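Local coordinates for protein lipase aflb (Neosartorya fumigata, PDB 6IDY) that probably hydrolyses ester bonds of lipids, as a serine lipase of the alpha/beta-hydrolase fold with a bound calcium ion, at residues Gly132-Ser137 / Lys244-Thr249; Glu210-Ala215 / Leu237-Ala242; Leu230-Gly235 / Ala258-Phe263; Tyr314-Glu319 / Asn343-Thr348. One frame throughout, in Å; residues are numbered along the deposited sequence.

Contact 1. Residues Gly132-Ser137 / Lys244-Thr249; sequences GDARYS and KYWPST
A134 and W246 form the tight part of this contact: the methyl CB of A134 lies over the indole face, 3.7 Å from the centroid of its six-membered ring and nearly on the ring normal, a CH-pi contact. W246 NE1 in turn sits over one face of the Y136 ring, offset toward its rim, 3.3 Å from Y136 CZ, with the two ring planes inclined at 38°. The backbone beside the methyl is held as well: A134 N donates to Y245 O (2.9 Å), the carbonyl of the last residue of helix 235-245. D133 grips the chain where it turns away from that helix. With CG beside its backbone N (chi1 -73°), its OD1 accepts S248 N on the syn lone pair (3.1 Å), and its OD2 receives S248 OG at 2.7 Å, 23° out of the carboxylate plane. OD2 also accepts A130 N, and S248 OG has N217 as a further partner. Toward exposed G132, on the solvent side, the packing is looser: a water bridges G132 O and Y245 O, 2.7 Å from the latter, and P247 CD touches G132 O at 3.6 Å. The carboxylate thus meets several donors at once, which would probably stabilise its negative charge.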
loop_
_atom_site.group_PDB
_atom_site.type_symbol
_atom_site.label_atom_id
_atom_site.label_comp_id
_atom_site.label_asym_id
_atom_site.label_seq_id
_atom_site.Cartn_x
_atom_site.Cartn_y
_atom_site.Cartn_z
ATOM N N GLY A 132 -12.596 8.589 -24.046
ATOM C CA GLY A 132 -12.887 7.357 -23.320
ATOM C C GLY A 132 -12.432 7.400 -21.877
ATOM O O GLY A 132 -12.881 6.590 -21.067
ATOM N N ASP A 133 -11.526 8.336 -21.544
ATOM C CA ASP A 133 -11.048 8.518 -20.174
ATOM C C ASP A 133 -12.154 9.154 -19.350
ATOM O O ASP A 133 -12.882 10.011 -19.856
ATOM C CB ASP A 133 -9.816 9.437 -20.136
ATOM C CG ASP A 133 -8.514 8.849 -20.649
ATOM O OD1 ASP A 133 -8.480 7.637 -20.951
ATOM O OD2 ASP A 133 -7.536 9.594 -20.741
ATOM N N ALA A 134 -12.283 8.742 -18.085
ATOM C CA ALA A 134 -13.261 9.306 -17.165
ATOM C C ALA A 134 -12.882 10.758 -16.872
ATOM O O ALA A 134 -11.690 11.091 -16.873
ATOM C CB ALA A 134 -13.268 8.508 -15.866
ATOM N N ARG A 135 -13.884 11.619 -16.635
ATOM C CA ARG A 135 -13.618 13.013 -16.289
ATOM C C ARG A 135 -13.001 13.094 -14.894
ATOM O O ARG A 135 -13.345 12.304 -14.009
ATOM C CB ARG A 135 -14.886 13.892 -16.386
ATOM C CG ARG A 135 -15.994 13.586 -15.364
ATOM C CD ARG A 135 -17.047 14.686 -15.272
ATOM N NE ARG A 135 -16.512 15.954 -14.763
ATOM C CZ ARG A 135 -16.422 16.282 -13.475
ATOM N NH1 ARG A 135 -16.821 15.430 -12.536
ATOM N NH2 ARG A 135 -15.928 17.457 -13.116
ATOM N N TYR A 136 -12.058 14.014 -14.711
ATOM C CA TYR A 136 -11.461 14.215 -13.404
ATOM C C TYR A 136 -12.392 15.103 -12.596
ATOM O O TYR A 136 -12.940 16.077 -13.130
ATOM C CB TYR A 136 -10.086 14.889 -13.516
ATOM C CG TYR A 136 -8.954 13.991 -13.967
ATOM C CD1 TYR A 136 -8.404 13.043 -13.108
ATOM C CD2 TYR A 136 -8.356 14.167 -15.212
ATOM C CE1 TYR A 136 -7.316 12.259 -13.494
ATOM C CE2 TYR A 136 -7.262 13.397 -15.606
ATOM C CZ TYR A 136 -6.754 12.434 -14.748
ATOM O OH TYR A 136 -5.689 11.665 -15.145
ATOM N N SER A 137 -12.579 14.773 -11.317
ATOM C CA SER A 137 -13.400 15.598 -10.428
ATOM C C SER A 137 -12.465 16.498 -9.621
ATOM O O SER A 137 -12.892 17.543 -9.128
ATOM C CB SER A 137 -14.265 14.734 -9.513
ATOM O OG SER A 137 -13.483 13.998 -8.585
ATOM N N LYS A 244 -8.785 0.870 -15.456
ATOM C CA LYS A 244 -10.097 0.586 -16.035
ATOM C C LYS A 244 -10.760 1.842 -16.632
ATOM O O LYS A 244 -11.114 1.850 -17.812
ATOM C CB LYS A 244 -11.018 -0.061 -14.979
ATOM C CG LYS A 244 -12.467 -0.246 -15.450
ATOM C CD LYS A 244 -13.250 -1.204 -14.557
ATOM C CE LYS A 244 -14.577 -1.548 -15.179
ATOM N NZ LYS A 244 -15.513 -2.098 -14.168
ATOM N N TYR A 245 -10.938 2.887 -15.808
ATOM C CA TYR A 245 -11.678 4.078 -16.201
ATOM C C TYR A 245 -10.849 5.164 -16.891
ATOM O O TYR A 245 -11.439 6.087 -17.443
ATOM C CB TYR A 245 -12.464 4.620 -15.008
ATOM C CG TYR A 245 -13.494 3.610 -14.546
ATOM C CD1 TYR A 245 -14.610 3.317 -15.327
ATOM C CD2 TYR A 245 -13.297 2.868 -13.387
ATOM C CE1 TYR A 245 -15.542 2.360 -14.927
ATOM C CE2 TYR A 245 -14.224 1.913 -12.974
ATOM C CZ TYR A 245 -15.343 1.659 -13.750
ATOM O OH TYR A 245 -16.254 0.716 -13.345
ATOM N N TRP A 246 -9.515 5.048 -16.923
ATOM C CA TRP A 246 -8.700 5.998 -17.699
ATOM C C TRP A 246 -7.898 5.109 -18.647
ATOM O O TRP A 246 -6.723 4.851 -18.369
ATOM C CB TRP A 246 -7.784 6.871 -16.808
ATOM C CG TRP A 246 -8.450 8.062 -16.182
ATOM C CD1 TRP A 246 -8.302 9.370 -16.547
ATOM C CD2 TRP A 246 -9.299 8.061 -15.023
ATOM N NE1 TRP A 246 -9.032 10.182 -15.705
ATOM C CE2 TRP A 246 -9.651 9.404 -14.759
ATOM C CE3 TRP A 246 -9.813 7.050 -14.191
ATOM C CZ2 TRP A 246 -10.492 9.762 -13.698
ATOM C CZ3 TRP A 246 -10.658 7.406 -13.148
ATOM C CH2 TRP A 246 -10.985 8.747 -12.907
ATOM N N PRO A 247 -8.528 4.546 -19.722
ATOM C CA PRO A 247 -7.797 3.610 -20.604
ATOM C C PRO A 247 -6.480 4.118 -21.188
ATOM O O PRO A 247 -5.631 3.295 -21.531
ATOM C CB PRO A 247 -8.812 3.286 -21.708
ATOM C CG PRO A 247 -10.127 3.559 -21.107
ATOM C CD PRO A 247 -9.924 4.713 -20.179
ATOM N N SER A 248 -6.291 5.454 -21.290
ATOM C CA SER A 248 -5.039 6.018 -21.813
ATOM C C SER A 248 -3.836 5.596 -20.952
ATOM O O SER A 248 -2.738 5.430 -21.478
ATOM C CB SER A 248 -5.126 7.538 -21.892
ATOM O OG SER A 248 -5.319 8.096 -20.603
ATOM N N THR A 249 -4.058 5.373 -19.641
ATOM C CA THR A 249 -3.016 4.942 -18.701
ATOM C C THR A 249 -2.489 3.546 -19.025
ATOM O O THR A 249 -1.303 3.287 -18.815
ATOM C CB THR A 249 -3.496 5.019 -17.247
ATOM O OG1 THR A 249 -4.526 4.053 -17.034
ATOM C CG2 THR A 249 -3.947 6.426 -16.838
HETATM O O HOH W 1 -13.923 5.730 -18.429
#

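Contact 2. Residues Glu210-Ala215 / Leu237-Ala242; sequences EYVAYA and LDTQWA
Helices 205-223 and 235-245 bring V212 and A213 against D238, T239 and A242, the short segment axes passing 8.1 Å apart at a crossing angle of -64°. The backbones come closest at A213 and A242, whose CA atoms are 4.8 Å apart, a spacing that two methyl side chains permit. A242 CB points toward the other helix and meets A213 at its backbone, 3.6 Å from A213 N, and at its side chain, 3.8 Å from A213 CB. V212 fills the neighbouring position with its two branches spread over successive residues of the partner. With CG1 anti to the backbone nitrogen (chi1 178°), that methyl reaches T239 OG1 at 3.7 Å and A242 CB at 4.0 Å. The other branch, CG2, rests on the CB methylene of D238, also at 3.7 Å, and the valine crosses both D238 and T239 at about a right angle. The hydroxyl beside CG1 is turned to its own helix, where T239 OG1 is hydrogen-bonded to G235 O, so it presents little polar demand to V212. All five touching residues are buried. The two segments share no hydrogen bonds; contact between them is therefore van der Waals in character, with methyl and methylene groups and small alanines setting how near the helices lie, while the polar hydroxyl is satisfied intrahelically.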
loop_
_atom_site.group_PDB
_atom_site.type_symbol
_atom_site.label_atom_id
_atom_site.label_comp_id
_atom_site.label_asym_id
_atom_site.label_seq_id
_atom_site.Cartn_x
_atom_site.Cartn_y
_atom_site.Cartn_z
ATOM N N GLU A 210 -8.024 8.796 -9.072
ATOM C CA GLU A 210 -7.747 9.930 -9.961
ATOM C C GLU A 210 -6.296 10.367 -9.833
ATOM O O GLU A 210 -5.671 10.727 -10.832
ATOM C CB GLU A 210 -8.668 11.112 -9.645
ATOM C CG GLU A 210 -10.112 10.867 -10.035
ATOM C CD GLU A 210 -10.969 12.112 -10.064
ATOM O OE1 GLU A 210 -10.429 13.213 -10.312
ATOM O OE2 GLU A 210 -12.193 11.986 -9.853
ATOM N N TYR A 211 -5.759 10.318 -8.596
ATOM C CA TYR A 211 -4.374 10.663 -8.312
ATOM C C TYR A 211 -3.420 9.687 -8.984
ATOM O O TYR A 211 -2.382 10.115 -9.466
ATOM C CB TYR A 211 -4.129 10.752 -6.799
ATOM C CG TYR A 211 -4.856 11.915 -6.161
ATOM C CD1 TYR A 211 -4.264 13.170 -6.075
ATOM C CD2 TYR A 211 -6.155 11.772 -5.680
ATOM C CE1 TYR A 211 -4.938 14.254 -5.513
ATOM C CE2 TYR A 211 -6.844 12.849 -5.122
ATOM C CZ TYR A 211 -6.226 14.085 -5.032
ATOM O OH TYR A 211 -6.879 15.138 -4.449
ATOM N N VAL A 212 -3.791 8.390 -9.049
ATOM C CA VAL A 212 -3.006 7.345 -9.710
ATOM C C VAL A 212 -3.055 7.559 -11.229
ATOM O O VAL A 212 -2.003 7.560 -11.864
ATOM C CB VAL A 212 -3.425 5.899 -9.315
ATOM C CG1 VAL A 212 -2.593 4.860 -10.067
ATOM C CG2 VAL A 212 -3.304 5.684 -7.816
ATOM N N ALA A 213 -4.268 7.742 -11.797
ATOM C CA ALA A 213 -4.466 7.977 -13.239
ATOM C C ALA A 213 -3.679 9.200 -13.690
ATOM O O ALA A 213 -2.953 9.117 -14.683
ATOM C CB ALA A 213 -5.945 8.163 -13.553
ATOM N N TYR A 214 -3.766 10.317 -12.930
ATOM C CA TYR A 214 -3.001 11.506 -13.287
ATOM C C TYR A 214 -1.503 11.276 -13.149
ATOM O O TYR A 214 -0.770 11.664 -14.056
ATOM C CB TYR A 214 -3.459 12.768 -12.533
ATOM C CG TYR A 214 -2.778 14.019 -13.044
ATOM C CD1 TYR A 214 -3.254 14.687 -14.169
ATOM C CD2 TYR A 214 -1.636 14.519 -12.423
ATOM C CE1 TYR A 214 -2.619 15.829 -14.654
ATOM C CE2 TYR A 214 -0.986 15.651 -12.905
ATOM C CZ TYR A 214 -1.483 16.307 -14.020
ATOM O OH TYR A 214 -0.839 17.424 -14.496
ATOM N N ALA A 215 -1.050 10.639 -12.042
ATOM C CA ALA A 215 0.374 10.352 -11.806
ATOM C C ALA A 215 0.955 9.522 -12.942
ATOM O O ALA A 215 2.042 9.831 -13.422
ATOM C CB ALA A 215 0.575 9.645 -10.472
ATOM N N LEU A 237 -6.214 -1.378 -5.617
ATOM C CA LEU A 237 -7.569 -0.989 -6.016
ATOM C C LEU A 237 -7.547 0.352 -6.743
ATOM O O LEU A 237 -8.214 0.494 -7.764
ATOM C CB LEU A 237 -8.526 -0.920 -4.806
ATOM C CG LEU A 237 -8.979 -2.252 -4.218
ATOM C CD1 LEU A 237 -9.711 -2.033 -2.902
ATOM C CD2 LEU A 237 -9.891 -2.996 -5.184
ATOM N N ASP A 238 -6.759 1.319 -6.232
ATOM C CA ASP A 238 -6.631 2.650 -6.831
ATOM C C ASP A 238 -6.064 2.560 -8.246
ATOM O O ASP A 238 -6.531 3.271 -9.135
ATOM C CB ASP A 238 -5.723 3.553 -5.974
ATOM C CG ASP A 238 -6.163 3.749 -4.535
ATOM O OD1 ASP A 238 -7.346 3.494 -4.232
ATOM O OD2 ASP A 238 -5.329 4.173 -3.719
ATOM N N THR A 239 -5.063 1.673 -8.449
ATOM C CA THR A 239 -4.414 1.475 -9.741
ATOM C C THR A 239 -5.340 0.777 -10.722
ATOM O O THR A 239 -5.459 1.232 -11.855
ATOM C CB THR A 239 -3.061 0.774 -9.578
ATOM O OG1 THR A 239 -2.305 1.456 -8.580
ATOM C CG2 THR A 239 -2.263 0.708 -10.901
ATOM N N GLN A 240 -5.985 -0.323 -10.291
ATOM C CA GLN A 240 -6.921 -1.086 -11.121
ATOM C C GLN A 240 -8.085 -0.211 -11.595
ATOM O O GLN A 240 -8.460 -0.296 -12.766
ATOM C CB GLN A 240 -7.429 -2.335 -10.370
ATOM C CG GLN A 240 -8.206 -3.320 -11.251
ATOM C CD GLN A 240 -7.375 -4.123 -12.233
ATOM O OE1 GLN A 240 -6.170 -3.889 -12.448
ATOM N NE2 GLN A 240 -8.025 -5.098 -12.866
ATOM N N TRP A 241 -8.640 0.632 -10.693
ATOM C CA TRP A 241 -9.721 1.565 -11.037
ATOM C C TRP A 241 -9.206 2.604 -12.050
ATOM O O TRP A 241 -9.881 2.859 -13.041
ATOM C CB TRP A 241 -10.306 2.239 -9.771
ATOM C CG TRP A 241 -11.524 3.088 -10.025
ATOM C CD1 TRP A 241 -11.549 4.381 -10.463
ATOM C CD2 TRP A 241 -12.896 2.709 -9.818
ATOM N NE1 TRP A 241 -12.847 4.829 -10.553
ATOM C CE2 TRP A 241 -13.695 3.830 -10.145
ATOM C CE3 TRP A 241 -13.531 1.519 -9.407
ATOM C CZ2 TRP A 241 -15.096 3.796 -10.081
ATOM C CZ3 TRP A 241 -14.918 1.500 -9.305
ATOM C CH2 TRP A 241 -15.684 2.629 -9.628
ATOM N N ALA A 242 -7.996 3.159 -11.827
ATOM C CA ALA A 242 -7.370 4.131 -12.743
ATOM C C ALA A 242 -7.162 3.510 -14.133
ATOM O O ALA A 242 -7.508 4.129 -15.136
ATOM C CB ALA A 242 -6.037 4.617 -12.174
#

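Contact 3. Residues Leu230-Gly235 / Ala258-Phe263; sequences LSWSQG and AISPDF
L230 opens the contact through its side chain, CD2 lying 3.8 Å from I259 CG1. Next along the parallel strands, S231 O accepts I259 N at 2.8 Å with an N-H...O angle of 162°, and S231 OG donates to a water that donates in turn to I259 O. W232 lies on the same sheet face as I259; its CD1 touches I259 CG2 at 3.9 Å, the side chains crossing at about a right angle, and W232 NE1 bonds H361 O. S233 then leaves the strand, its N donating to I259 O (2.9 Å), so this carbonyl serves both the serine amide and the water. The residue has the unusual backbone angles phi 54° and psi -125° of a type II' turn running from W232 to G235, which leads into helix 235-245. The S233 side chain starts away from the A258-F263 segment, and its OG bonds H361 NE2. The S233 N bond to I259 O thus ties the turn to the neighbouring strand, consistent with the nucleophile elbow of an alpha/beta hydrolase, with S233 as the probable nucleophile.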
loop_
_atom_site.group_PDB
_atom_site.type_symbol
_atom_site.label_atom_id
_atom_site.label_comp_id
_atom_site.label_asym_id
_atom_site.label_seq_id
_atom_site.Cartn_x
_atom_site.Cartn_y
_atom_site.Cartn_z
ATOM N N LEU A 230 4.109 0.332 -8.603
ATOM C CA LEU A 230 4.222 -0.622 -7.508
ATOM C C LEU A 230 3.265 -0.112 -6.442
ATOM O O LEU A 230 3.385 1.029 -5.995
ATOM C CB LEU A 230 5.654 -0.781 -6.970
ATOM C CG LEU A 230 5.869 -1.976 -6.026
ATOM C CD1 LEU A 230 7.253 -2.547 -6.195
ATOM C CD2 LEU A 230 5.638 -1.585 -4.565
ATOM N N SER A 231 2.287 -0.938 -6.081
ATOM C CA SER A 231 1.281 -0.548 -5.110
ATOM C C SER A 231 1.284 -1.442 -3.874
ATOM O O SER A 231 1.804 -2.554 -3.912
ATOM C CB SER A 231 -0.097 -0.541 -5.768
ATOM O OG SER A 231 -0.621 -1.850 -5.920
ATOM N N TRP A 232 0.710 -0.935 -2.778
ATOM C CA TRP A 232 0.532 -1.666 -1.535
ATOM C C TRP A 232 -0.917 -1.537 -1.097
ATOM O O TRP A 232 -1.481 -0.452 -1.197
ATOM C CB TRP A 232 1.475 -1.166 -0.412
ATOM C CG TRP A 232 1.260 -1.876 0.901
ATOM C CD1 TRP A 232 1.323 -3.222 1.125
ATOM C CD2 TRP A 232 0.899 -1.278 2.155
ATOM N NE1 TRP A 232 1.022 -3.499 2.440
ATOM C CE2 TRP A 232 0.756 -2.324 3.095
ATOM C CE3 TRP A 232 0.705 0.049 2.585
ATOM C CZ2 TRP A 232 0.427 -2.087 4.439
ATOM C CZ3 TRP A 232 0.375 0.282 3.914
ATOM C CH2 TRP A 232 0.251 -0.776 4.827
ATOM N N SER A 233 -1.517 -2.650 -0.624
ATOM C CA SER A 233 -2.862 -2.690 -0.049
ATOM C C SER A 233 -3.901 -2.085 -1.009
ATOM O O SER A 233 -3.953 -2.489 -2.175
ATOM C CB SER A 233 -2.844 -1.972 1.305
ATOM O OG SER A 233 -4.062 -2.073 2.018
ATOM N N GLN A 234 -4.670 -1.075 -0.540
ATOM C CA GLN A 234 -5.664 -0.340 -1.321
ATOM C C GLN A 234 -5.067 0.275 -2.594
ATOM O O GLN A 234 -5.800 0.508 -3.552
ATOM C CB GLN A 234 -6.304 0.753 -0.466
ATOM C CG GLN A 234 -7.534 1.381 -1.108
ATOM C CD GLN A 234 -7.685 2.814 -0.707
ATOM O OE1 GLN A 234 -7.839 3.699 -1.547
ATOM N NE2 GLN A 234 -7.655 3.073 0.584
ATOM N N GLY A 235 -3.753 0.505 -2.602
ATOM C CA GLY A 235 -3.031 1.010 -3.771
ATOM C C GLY A 235 -3.320 0.223 -5.036
ATOM O O GLY A 235 -3.376 0.801 -6.125
ATOM N N ALA A 258 1.695 -5.447 -7.555
ATOM C CA ALA A 258 0.737 -5.234 -6.480
ATOM C C ALA A 258 1.053 -6.043 -5.229
ATOM O O ALA A 258 0.930 -7.269 -5.220
ATOM C CB ALA A 258 -0.669 -5.514 -6.984
ATOM N N ILE A 259 1.486 -5.334 -4.172
ATOM C CA ILE A 259 1.832 -5.917 -2.870
ATOM C C ILE A 259 0.574 -5.938 -2.005
ATOM O O ILE A 259 -0.058 -4.892 -1.818
ATOM C CB ILE A 259 2.996 -5.135 -2.189
ATOM C CG1 ILE A 259 4.183 -4.852 -3.176
ATOM C CG2 ILE A 259 3.458 -5.812 -0.899
ATOM C CD1 ILE A 259 4.925 -6.110 -3.825
ATOM N N SER A 260 0.201 -7.141 -1.508
ATOM C CA SER A 260 -0.984 -7.404 -0.666
ATOM C C SER A 260 -2.233 -6.711 -1.238
ATOM O O SER A 260 -2.894 -5.966 -0.504
ATOM C CB SER A 260 -0.730 -6.946 0.774
ATOM O OG SER A 260 0.372 -7.632 1.339
ATOM N N PRO A 261 -2.558 -6.882 -2.547
ATOM C CA PRO A 261 -3.721 -6.170 -3.090
ATOM C C PRO A 261 -5.043 -6.812 -2.721
ATOM O O PRO A 261 -5.160 -8.032 -2.707
ATOM C CB PRO A 261 -3.473 -6.208 -4.591
ATOM C CG PRO A 261 -2.746 -7.505 -4.801
ATOM C CD PRO A 261 -1.923 -7.737 -3.581
ATOM N N ASP A 262 -6.049 -5.983 -2.440
ATOM C CA ASP A 262 -7.376 -6.480 -2.093
ATOM C C ASP A 262 -8.340 -6.199 -3.239
ATOM O O ASP A 262 -9.297 -5.439 -3.090
ATOM C CB ASP A 262 -7.839 -5.915 -0.733
ATOM C CG ASP A 262 -7.977 -4.410 -0.651
ATOM O OD1 ASP A 262 -7.130 -3.698 -1.243
ATOM O OD2 ASP A 262 -8.924 -3.943 0.009
ATOM N N PHE A 263 -8.092 -6.841 -4.399
ATOM C CA PHE A 263 -8.897 -6.663 -5.618
ATOM C C PHE A 263 -10.348 -7.083 -5.463
ATOM O O PHE A 263 -11.175 -6.706 -6.296
ATOM C CB PHE A 263 -8.257 -7.343 -6.840
ATOM C CG PHE A 263 -6.919 -6.775 -7.240
ATOM C CD1 PHE A 263 -6.798 -5.446 -7.634
ATOM C CD2 PHE A 263 -5.788 -7.581 -7.277
ATOM C CE1 PHE A 263 -5.559 -4.926 -8.020
ATOM C CE2 PHE A 263 -4.561 -7.071 -7.715
ATOM C CZ PHE A 263 -4.449 -5.743 -8.056
HETATM O O HOH W 2 -1.429 -3.480 -3.780
#

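Contact 4. Residues Tyr314-Glu319 / Asn343-Thr348; sequences YSTFDE and NNHLQT
Q347 reaches S315 and T316 through a chain that places CG beside its own backbone N (chi1 -67°) and then bends (chi2 72°), while H345 extends its ring with CG anti to the backbone N (chi1 -177°) to meet T316. The Q347 amide grips the loop at two points: NE2 donates to S315 OG (2.9 Å), and OE1 accepts T316 N (2.8 Å) from well above the carbonyl plane. The same NE2 lies at the edge of the F317 ring, 3.5 Å from CD2. T316 OG1 and H345 NE2 are hydrogen-bonded at 2.7 Å, the hydroxyl in the plane of the imidazole at its edge; elsewhere on the rim, also in plane, ND1 pairs with T348 OG1. The backbones are joined by Y314 N to N344 O and, where helix 346-349 begins, by L346 N to Y314 O, each 3.0 Å, and the Y314 ring lies with one face over H345 CA, its own plane oblique to the imidazole. S315 CB rests on L346 CD1 at 3.7 Å. S315 OG also accepts F317 N, closing an ST turn, and bonds Y359 O. The S315-D318 type I turn thus hangs from the start of helix 346-349. This matches the loop after a parallel strand of an alpha/beta hydrolase that carries the acidic member of the triad, here probably D318, whose OD2 bonds H361 ND1.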
loop_
_atom_site.group_PDB
_atom_site.type_symbol
_atom_site.label_atom_id
_atom_site.label_comp_id
_atom_site.label_asym_id
_atom_site.label_seq_id
_atom_site.Cartn_x
_atom_site.Cartn_y
_atom_site.Cartn_z
ATOM N N TYR A 314 1.172 -11.803 -2.292
ATOM C CA TYR A 314 0.352 -11.816 -1.078
ATOM C C TYR A 314 0.659 -12.974 -0.156
ATOM O O TYR A 314 1.227 -13.978 -0.587
ATOM C CB TYR A 314 -1.147 -11.807 -1.468
ATOM C CG TYR A 314 -1.543 -12.948 -2.383
ATOM C CD1 TYR A 314 -1.250 -12.911 -3.748
ATOM C CD2 TYR A 314 -2.254 -14.039 -1.898
ATOM C CE1 TYR A 314 -1.639 -13.945 -4.600
ATOM C CE2 TYR A 314 -2.652 -15.077 -2.739
ATOM C CZ TYR A 314 -2.337 -15.028 -4.089
ATOM O OH TYR A 314 -2.705 -16.066 -4.903
ATOM N N SER A 315 0.210 -12.854 1.107
ATOM C CA SER A 315 0.491 -13.811 2.168
ATOM C C SER A 315 -0.746 -14.301 2.921
ATOM O O SER A 315 -1.655 -13.516 3.189
ATOM C CB SER A 315 1.461 -13.168 3.159
ATOM O OG SER A 315 1.740 -13.969 4.296
ATOM N N THR A 316 -0.722 -15.576 3.350
ATOM C CA THR A 316 -1.758 -16.209 4.183
ATOM C C THR A 316 -1.882 -15.447 5.521
ATOM O O THR A 316 -2.985 -15.298 6.049
ATOM C CB THR A 316 -1.373 -17.688 4.438
ATOM O OG1 THR A 316 -1.516 -18.411 3.221
ATOM C CG2 THR A 316 -2.232 -18.372 5.527
ATOM N N PHE A 317 -0.744 -14.951 6.041
ATOM C CA PHE A 317 -0.659 -14.278 7.339
ATOM C C PHE A 317 -1.049 -12.800 7.294
ATOM O O PHE A 317 -0.771 -12.056 8.237
ATOM C CB PHE A 317 0.725 -14.509 7.963
ATOM C CG PHE A 317 0.976 -15.987 8.169
ATOM C CD1 PHE A 317 0.334 -16.683 9.189
ATOM C CD2 PHE A 317 1.804 -16.694 7.306
ATOM C CE1 PHE A 317 0.522 -18.057 9.346
ATOM C CE2 PHE A 317 2.011 -18.067 7.475
ATOM C CZ PHE A 317 1.366 -18.740 8.489
ATOM N N ASP A 318 -1.776 -12.398 6.235
ATOM C CA ASP A 318 -2.309 -11.043 6.089
ATOM C C ASP A 318 -3.397 -10.857 7.172
ATOM O O ASP A 318 -4.394 -11.573 7.165
ATOM C CB ASP A 318 -2.912 -10.868 4.680
ATOM C CG ASP A 318 -3.195 -9.433 4.300
ATOM O OD1 ASP A 318 -3.832 -8.717 5.105
ATOM O OD2 ASP A 318 -2.805 -9.030 3.192
ATOM N N GLU A 319 -3.176 -9.925 8.111
ATOM C CA GLU A 319 -4.083 -9.651 9.236
ATOM C C GLU A 319 -5.194 -8.640 8.900
ATOM O O GLU A 319 -6.051 -8.362 9.741
ATOM C CB GLU A 319 -3.261 -9.207 10.473
ATOM C CG GLU A 319 -2.855 -7.736 10.501
ATOM C CD GLU A 319 -1.711 -7.265 9.618
ATOM O OE1 GLU A 319 -1.245 -8.026 8.739
ATOM O OE2 GLU A 319 -1.278 -6.109 9.814
ATOM N N ASN A 343 0.134 -14.559 -10.092
ATOM C CA ASN A 343 -0.485 -14.436 -8.772
ATOM C C ASN A 343 0.394 -15.223 -7.841
ATOM O O ASN A 343 0.434 -16.453 -7.888
ATOM C CB ASN A 343 -1.940 -14.907 -8.788
ATOM C CG ASN A 343 -2.813 -14.015 -9.632
ATOM O OD1 ASN A 343 -2.980 -12.829 -9.354
ATOM N ND2 ASN A 343 -3.371 -14.561 -10.687
ATOM N N ASN A 344 1.177 -14.487 -7.057
ATOM C CA ASN A 344 2.243 -15.039 -6.245
ATOM C C ASN A 344 1.937 -15.102 -4.754
ATOM O O ASN A 344 2.083 -14.118 -4.028
ATOM C CB ASN A 344 3.542 -14.271 -6.542
ATOM C CG ASN A 344 3.829 -14.192 -8.032
ATOM O OD1 ASN A 344 4.338 -15.136 -8.647
ATOM N ND2 ASN A 344 3.475 -13.075 -8.653
ATOM N N HIS A 345 1.524 -16.300 -4.307
ATOM C CA HIS A 345 1.207 -16.608 -2.915
ATOM C C HIS A 345 2.494 -17.068 -2.244
ATOM O O HIS A 345 3.060 -18.095 -2.637
ATOM C CB HIS A 345 0.122 -17.693 -2.851
ATOM C CG HIS A 345 -0.331 -18.036 -1.466
ATOM N ND1 HIS A 345 -0.362 -19.344 -1.020
ATOM C CD2 HIS A 345 -0.761 -17.225 -0.471
ATOM C CE1 HIS A 345 -0.826 -19.291 0.214
ATOM N NE2 HIS A 345 -1.083 -18.036 0.583
ATOM N N LEU A 346 2.980 -16.288 -1.256
ATOM C CA LEU A 346 4.239 -16.574 -0.546
ATOM C C LEU A 346 4.348 -17.995 -0.022
ATOM O O LEU A 346 5.370 -18.639 -0.233
ATOM C CB LEU A 346 4.486 -15.590 0.619
ATOM C CG LEU A 346 4.502 -14.092 0.335
ATOM C CD1 LEU A 346 4.856 -13.335 1.600
ATOM C CD2 LEU A 346 5.507 -13.734 -0.745
ATOM N N GLN A 347 3.294 -18.474 0.657
ATOM C CA GLN A 347 3.227 -19.786 1.308
ATOM C C GLN A 347 3.093 -20.957 0.321
ATOM O O GLN A 347 3.213 -22.108 0.735
ATOM C CB GLN A 347 2.123 -19.812 2.385
ATOM C CG GLN A 347 2.402 -18.905 3.605
ATOM C CD GLN A 347 2.278 -17.417 3.314
ATOM O OE1 GLN A 347 1.512 -16.987 2.442
ATOM N NE2 GLN A 347 3.028 -16.595 4.038
ATOM N N THR A 348 2.890 -20.674 -0.976
ATOM C CA THR A 348 2.855 -21.698 -2.024
ATOM C C THR A 348 4.252 -21.777 -2.648
ATOM O O THR A 348 4.872 -22.836 -2.608
ATOM C CB THR A 348 1.759 -21.400 -3.072
ATOM O OG1 THR A 348 0.480 -21.521 -2.463
ATOM C CG2 THR A 348 1.823 -22.341 -4.269
#

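Contacts 3 and 4 carry two members of a probable Ser-His-Asp triad, S233 and D318, joined through H361, which is hydrogen-bonded to both. S260 CB of contact 3 lies 3.8 Å from D318 OD2 of contact 4, with the contact centres about 12 Å apart. Contact 2 packs the helix that follows the serine turn against helix 205-223, its centre about 12 Å from that of contact 3, where L237 CD2 packs on D262 O. Contact 1 takes up the far end of the same helix; its S137 OG bonds E210 OE2 of contact 2 at 2.7 Å, and its centre is about 31 Å from that of contact 4. The calcium ion, at D255, A377, H380 and G382, is about 11 Å from the N344 side chain.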